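Local coordinates for protein methyl-accepting chemotaxis sensory transducer (Anaeromyxobacter dehalogenans, PDB 4K08) that probably senses small-molecule signals in the periplasm through a PAS-like Cache domain and passes them on to the chemotaxis machinery, at residues A[89-92]-A[93-96]. Sequence-based numbering, arbitrary orientation.
Sequences GKLL and FQEF
The first turn of helix 92-103, in the PAS-like Cache domain, illustrates how a helix start can pair backbone hydrogen bonding with an apolar cluster. L91, at the N-cap position, is the centre of an inverse gamma turn; L91 O accepts a hydrogen bond from E95 N at 3.0 Å. One residue on, L92 O receives F96 N at 2.9 Å, with the donor tilted 22° from the carbonyl plane. That same oxygen sits 3.2 Å above the F96 ring plane, offset toward its rim. L92 holds CG between its backbone N and carbonyl carbon (chi1 60°), and its CD1 lies over the centre of the F93 ring in a CH-pi contact. This methyl also meets F96 CZ at 3.7 Å, so one branch bridges two aromatics. The F96 ring meets W59 with planes at about 30° and Y110 edge-to-face; an alanine here would probably open a gap beside L92 CD1 and remove the aromatic surface that W59 and Y110 meet. L91 CD2 lies 3.9 Å from Q94 OE1, which is hydrogen-bonded to G83 N. Apolar packing thus joins L92 and F96 to strand 105-113, while the Q94 amide links this turn to the loop.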
# COMPACT_ATOMS: atom_id res chain seq x y z
N GLY A 89 13.56 -2.59 14.11
CA GLY A 89 12.97 -3.88 14.45
C GLY A 89 11.47 -4.01 14.21
O GLY A 89 10.89 -5.06 14.52
N LYS A 90 10.84 -2.98 13.65
CA LYS A 90 9.39 -3.00 13.50
C LYS A 90 8.90 -3.94 12.33
O LYS A 90 9.36 -3.85 11.18
CB LYS A 90 8.89 -1.58 13.32
CG LYS A 90 7.36 -1.44 13.21
CD LYS A 90 6.99 0.01 13.69
CE LYS A 90 5.49 0.19 13.71
NZ LYS A 90 4.96 1.58 13.92
N LEU A 91 7.99 -4.86 12.67
CA LEU A 91 7.45 -5.84 11.72
C LEU A 91 6.37 -5.08 10.97
O LEU A 91 5.20 -5.32 11.16
CB LEU A 91 6.88 -7.05 12.50
CG LEU A 91 7.92 -8.01 13.08
CD1 LEU A 91 7.37 -8.97 14.26
CD2 LEU A 91 8.50 -8.85 11.91
N LEU A 92 6.76 -4.10 10.16
CA LEU A 92 5.81 -3.11 9.64
C LEU A 92 4.67 -3.72 8.77
O LEU A 92 3.53 -3.26 8.85
CB LEU A 92 6.55 -1.99 8.88
CG LEU A 92 7.38 -2.43 7.67
CD1 LEU A 92 6.75 -1.92 6.38
CD2 LEU A 92 8.84 -1.94 7.80
N PHE A 93 4.96 -4.75 7.97
CA PHE A 93 3.91 -5.38 7.12
C PHE A 93 2.94 -6.17 8.00
O PHE A 93 1.72 -6.09 7.81
CB PHE A 93 4.51 -6.25 6.01
CG PHE A 93 5.25 -5.46 4.97
CD1 PHE A 93 4.55 -4.70 4.03
CD2 PHE A 93 6.65 -5.42 4.97
CE1 PHE A 93 5.24 -3.92 3.07
CE2 PHE A 93 7.36 -4.65 4.02
CZ PHE A 93 6.63 -3.89 3.05
N GLN A 94 3.48 -6.87 9.02
CA GLN A 94 2.60 -7.50 10.00
C GLN A 94 1.70 -6.40 10.60
O GLN A 94 0.50 -6.63 10.76
CB GLN A 94 3.38 -8.33 11.06
CG GLN A 94 3.27 -9.87 10.77
CD GLN A 94 4.55 -10.64 11.19
OE1 GLN A 94 5.52 -10.78 10.39
NE2 GLN A 94 4.57 -11.09 12.47
N GLU A 95 2.26 -5.22 10.88
CA GLU A 95 1.44 -4.17 11.49
C GLU A 95 0.38 -3.62 10.53
O GLU A 95 -0.72 -3.27 10.95
CB GLU A 95 2.32 -3.06 12.08
CG GLU A 95 3.06 -3.47 13.36
CD GLU A 95 2.11 -3.90 14.49
OE1 GLU A 95 1.32 -3.04 14.93
OE2 GLU A 95 2.14 -5.09 14.90
N PHE A 96 0.67 -3.58 9.23
CA PHE A 96 -0.36 -3.22 8.24
C PHE A 96 -1.53 -4.22 8.30
O PHE A 96 -2.69 -3.83 8.26
CB PHE A 96 0.18 -3.26 6.81
CG PHE A 96 1.29 -2.28 6.53
CD1 PHE A 96 1.50 -1.18 7.34
CD2 PHE A 96 2.10 -2.45 5.40
CE1 PHE A 96 2.53 -0.28 7.05
CE2 PHE A 96 3.14 -1.56 5.12
CZ PHE A 96 3.34 -0.47 5.94